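Local coordinates for chitin deacetylase 1 (Bombyx mori, PDB 5ZNT), which removes N-acetyl groups from the N-acetyl-D-glucosamine residues of chitin, yielding chitosan and acetate, as a zinc-dependent carbohydrate esterase of family 4, at residues I240-G243 with D244-Y247; F300-M303 with T304-I307. All coordinates share one frame; numbering follows the deposited sequence.

How the interactions relate
Following the chain from the N terminus, interaction 1 comes first: at 240-247 the loop after strand 209-214 turns into helix 243-258, at the periphery of the catalytic domain. Strand 265-270 and helices 271-276 and 278-294 intervene; interaction 2 then opens at the last residue of strand 298-300. Each contact closes a tight local turn at a helix start, with a threonine and a glutamine forming a capping box; the two follow in series, neither nested nor crossed. The centres of interactions 1 and 2 lie about 26 Å apart, their nearest atoms about 11 Å. Interaction 1 edges the fold, whereas interaction 2 links the parallel sheet to helix 303-311, which packs on strands 38-45, 168-169 and 209-214.

Interaction 1: residues I240-G243 with D244-Y247; sequences ILTG and DQFY
T242 and Q245 face each other across the first turn of helix 243-258, their side chains crossing at about a right angle. T242 is the N-cap: OG1 sits between its own backbone N and carbonyl carbon (chi1 75°) and accepts from Q245 N at 3.1 Å in a nearly straight bond. Q245 reaches back, extended beyond CG, and its OE1 takes two backbone donors. L241 N arrives almost along the C=O axis, 2.7 Å from Q245 OE1, while T242 N lies 3.1 Å from the same oxygen and well above the carbonyl plane. This reciprocal pairing of T242 and Q245 is a capping box. The first helical bonds follow, F246 N to T242 O (3.1 Å) and Y247 N to G243 O (2.9 Å).

The packed side is apolar: the I240 CG2 branch rests 3.8 Å from F246 CB, both residues are buried, and the F246 ring meets W273 edge-to-face. Opposite in character, L241, T242 and D244 are exposed, D244 turning its carboxylate away from the loop. Y247 also extends away from the loop, its OH hydrogen-bonded to E290, and Q245 NE2 has a weak bond to E220. With OG1 holding Q245 N and OE1 gripping two loop amides, N-H groups that precede or begin the helix gain side-chain acceptors, and the glutamine amide is probably restrained in its rotation at a partly solvent-facing helix start.

Interaction 2: residues F300-M303 with T304-I307; sequences FVTM and TQVI
Q305 crosses T302 obliquely, its extended chain reaching back towards the loop so that CG passes 3.2 Å from T302 OG1. At the far end, Q305 OE1 accepts from T302 N at 3.0 Å; the bond is fairly straight at hydrogen (164°), but the donor stands above the amide's carbonyl plane. In return, a chi1 of 71° points T302 OG1 into the turn, where it receives Q305 N at 3.0 Å. V301 abuts the amide oxygen: its CB comes within 3.3 Å of Q305 OE1, and the two side chains meet at a slant.

This capping box starts helix 303-311 just after strand 298-300 of the parallel sheet, in the distorted beta/alpha barrel characteristic of CE4 deacetylases, and T302 is the N-cap. M303, the first helical residue, directs its side chain away from the turn onto T41, Y168 and M211; that side chain is about 11 Å from that of the zinc ligand H101. V306 approaches V301 at roughly a right angle, CG2 to CG2 at 3.8 Å, and packs on T41 and M211 as well. Helical backbone bonds run from V306 N to T302 O (3.1 Å) and from I307 N to M303 O (3.2 Å). T304 turns its OG1 to the carboxylate of E97, and Q305 NE2 has a weak bond to P324 O.

Interaction 1: residues I240-G243 with D244-Y247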
loop_
_atom_site.group_PDB
_atom_site.type_symbol
_atom_site.label_atom_id
_atom_site.label_comp_id
_atom_site.label_asym_id
_atom_site.label_seq_id
_atom_site.Cartn_x
_atom_site.Cartn_y
_atom_site.Cartn_z
ATOM N N ILE A 240 -19.676 5.968 8.048
ATOM C CA ILE A 240 -19.963 4.553 7.824
ATOM C C ILE A 240 -20.158 3.879 9.180
ATOM O O ILE A 240 -19.185 3.599 9.884
ATOM C CB ILE A 240 -18.844 3.863 7.035
ATOM C CG1 ILE A 240 -18.642 4.514 5.670
ATOM C CG2 ILE A 240 -19.139 2.365 6.890
ATOM C CD1 ILE A 240 -17.500 3.881 4.903
ATOM N N LEU A 241 -21.412 3.583 9.532
ATOM C CA LEU A 241 -21.722 3.018 10.839
ATOM C C LEU A 241 -22.270 1.597 10.818
ATOM O O LEU A 241 -22.165 0.908 11.840
ATOM C CB LEU A 241 -22.726 3.915 11.579
ATOM C CG LEU A 241 -22.212 5.343 11.752
ATOM C CD1 LEU A 241 -23.380 6.284 11.959
ATOM C CD2 LEU A 241 -21.166 5.456 12.872
ATOM N N THR A 242 -22.845 1.135 9.707
ATOM C CA THR A 242 -23.394 -0.212 9.632
ATOM C C THR A 242 -22.757 -0.991 8.488
ATOM O O THR A 242 -22.170 -0.417 7.558
ATOM C CB THR A 242 -24.918 -0.201 9.429
ATOM O OG1 THR A 242 -25.213 0.163 8.077
ATOM C CG2 THR A 242 -25.595 0.781 10.387
ATOM N N GLY A 243 -22.896 -2.319 8.570
ATOM C CA GLY A 243 -22.453 -3.178 7.484
ATOM C C GLY A 243 -23.133 -2.875 6.165
ATOM O O GLY A 243 -22.491 -2.901 5.111
ATOM N N ASP A 244 -24.435 -2.575 6.198
ATOM C CA ASP A 244 -25.143 -2.241 4.962
ATOM C C ASP A 244 -24.588 -0.977 4.325
ATOM O O ASP A 244 -24.432 -0.909 3.097
ATOM C CB ASP A 244 -26.639 -2.067 5.223
ATOM C CG ASP A 244 -27.461 -2.248 3.960
ATOM O OD1 ASP A 244 -27.474 -3.392 3.442
ATOM O OD2 ASP A 244 -28.068 -1.255 3.470
ATOM N N GLN A 245 -24.320 0.050 5.139
ATOM C CA GLN A 245 -23.738 1.277 4.600
ATOM C C GLN A 245 -22.384 1.000 3.958
ATOM O O GLN A 245 -22.087 1.519 2.876
ATOM C CB GLN A 245 -23.591 2.333 5.698
ATOM C CG GLN A 245 -24.902 2.888 6.232
ATOM C CD GLN A 245 -24.720 3.739 7.494
ATOM O OE1 GLN A 245 -23.663 3.716 8.128
ATOM N NE2 GLN A 245 -25.768 4.482 7.866
ATOM N N PHE A 246 -21.553 0.194 4.628
ATOM C CA PHE A 246 -20.237 -0.164 4.102
ATOM C C PHE A 246 -20.363 -0.928 2.789
ATOM O O PHE A 246 -19.634 -0.650 1.828
ATOM C CB PHE A 246 -19.483 -1.003 5.139
ATOM C CG PHE A 246 -18.028 -1.266 4.789
ATOM C CD1 PHE A 246 -17.299 -0.357 4.032
ATOM C CD2 PHE A 246 -17.399 -2.414 5.225
ATOM C CE1 PHE A 246 -15.970 -0.597 3.719
ATOM C CE2 PHE A 246 -16.053 -2.664 4.902
ATOM C CZ PHE A 246 -15.356 -1.752 4.147
ATOM N N TYR A 247 -21.297 -1.882 2.729
ATOM C CA TYR A 247 -21.528 -2.627 1.494
ATOM C C TYR A 247 -21.900 -1.684 0.347
ATOM O O TYR A 247 -21.287 -1.721 -0.726
ATOM C CB TYR A 247 -22.596 -3.702 1.735
ATOM C CG TYR A 247 -23.031 -4.390 0.455
ATOM C CD1 TYR A 247 -22.255 -5.395 -0.126
ATOM C CD2 TYR A 247 -24.203 -4.003 -0.195
ATOM C CE1 TYR A 247 -22.651 -6.006 -1.317
ATOM C CE2 TYR A 247 -24.606 -4.604 -1.385
ATOM C CZ TYR A 247 -23.832 -5.596 -1.934
ATOM O OH TYR A 247 -24.248 -6.157 -3.110
#

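Interaction 2: residues F300-M303 with T304-I307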
loop_
_atom_site.group_PDB
_atom_site.type_symbol
_atom_site.label_atom_id
_atom_site.label_comp_id
_atom_site.label_asym_id
_atom_site.label_seq_id
_atom_site.Cartn_x
_atom_site.Cartn_y
_atom_site.Cartn_z
ATOM N N PHE A 300 -7.858 -8.449 -7.661
ATOM C CA PHE A 300 -7.285 -7.944 -6.409
ATOM C C PHE A 300 -5.797 -8.237 -6.440
ATOM O O PHE A 300 -5.389 -9.403 -6.370
ATOM C CB PHE A 300 -7.948 -8.610 -5.208
ATOM C CG PHE A 300 -9.405 -8.277 -5.064
ATOM C CD1 PHE A 300 -10.355 -8.939 -5.824
ATOM C CD2 PHE A 300 -9.826 -7.301 -4.168
ATOM C CE1 PHE A 300 -11.701 -8.628 -5.705
ATOM C CE2 PHE A 300 -11.181 -7.004 -4.025
ATOM C CZ PHE A 300 -12.111 -7.656 -4.805
ATOM N N VAL A 301 -4.984 -7.183 -6.575
ATOM C CA VAL A 301 -3.555 -7.303 -6.805
ATOM C C VAL A 301 -2.777 -6.434 -5.813
ATOM O O VAL A 301 -3.322 -5.528 -5.171
ATOM C CB VAL A 301 -3.195 -6.907 -8.257
ATOM C CG1 VAL A 301 -3.838 -7.893 -9.267
ATOM C CG2 VAL A 301 -3.667 -5.489 -8.531
ATOM N N THR A 302 -1.476 -6.706 -5.717
ATOM C CA THR A 302 -0.596 -5.863 -4.914
ATOM C C THR A 302 -0.320 -4.543 -5.627
ATOM O O THR A 302 -0.579 -4.378 -6.824
ATOM C CB THR A 302 0.728 -6.563 -4.637
ATOM O OG1 THR A 302 1.491 -6.634 -5.846
ATOM C CG2 THR A 302 0.507 -7.982 -4.110
ATOM N N MET A 303 0.274 -3.608 -4.886
ATOM C CA MET A 303 0.660 -2.330 -5.486
ATOM C C MET A 303 1.721 -2.522 -6.554
ATOM O O MET A 303 1.660 -1.906 -7.623
ATOM C CB MET A 303 1.182 -1.381 -4.414
ATOM C CG MET A 303 0.257 -1.225 -3.258
ATOM S SD MET A 303 -0.987 -0.030 -3.688
ATOM C CE MET A 303 -0.492 1.262 -2.652
ATOM N N THR A 304 2.750 -3.324 -6.252
ATOM C CA THR A 304 3.767 -3.616 -7.254
ATOM C C THR A 304 3.132 -4.206 -8.510
ATOM O O THR A 304 3.539 -3.881 -9.631
ATOM C CB THR A 304 4.817 -4.569 -6.679
ATOM O OG1 THR A 304 5.609 -3.871 -5.713
ATOM C CG2 THR A 304 5.756 -5.127 -7.785
ATOM N N GLN A 305 2.107 -5.050 -8.342
ATOM C CA GLN A 305 1.451 -5.649 -9.502
ATOM C C GLN A 305 0.694 -4.611 -10.331
ATOM O O GLN A 305 0.584 -4.768 -11.555
ATOM C CB GLN A 305 0.523 -6.776 -9.048
ATOM C CG GLN A 305 1.304 -8.039 -8.744
ATOM C CD GLN A 305 0.503 -9.110 -8.059
ATOM O OE1 GLN A 305 -0.618 -8.882 -7.596
ATOM N NE2 GLN A 305 1.067 -10.309 -8.007
ATOM N N VAL A 306 0.172 -3.553 -9.704
ATOM C CA VAL A 306 -0.415 -2.466 -10.485
ATOM C C VAL A 306 0.649 -1.835 -11.374
ATOM O O VAL A 306 0.454 -1.664 -12.583
ATOM C CB VAL A 306 -1.077 -1.415 -9.576
ATOM C CG1 VAL A 306 -1.566 -0.225 -10.427
ATOM C CG2 VAL A 306 -2.246 -2.011 -8.836
ATOM N N ILE A 307 1.801 -1.498 -10.786
ATOM C CA ILE A 307 2.879 -0.878 -11.553
ATOM C C ILE A 307 3.336 -1.795 -12.685
ATOM O O ILE A 307 3.644 -1.334 -13.789
ATOM C CB ILE A 307 4.047 -0.497 -10.618
ATOM C CG1 ILE A 307 3.601 0.579 -9.625
ATOM C CG2 ILE A 307 5.273 -0.026 -11.423
ATOM C CD1 ILE A 307 4.645 0.891 -8.511
#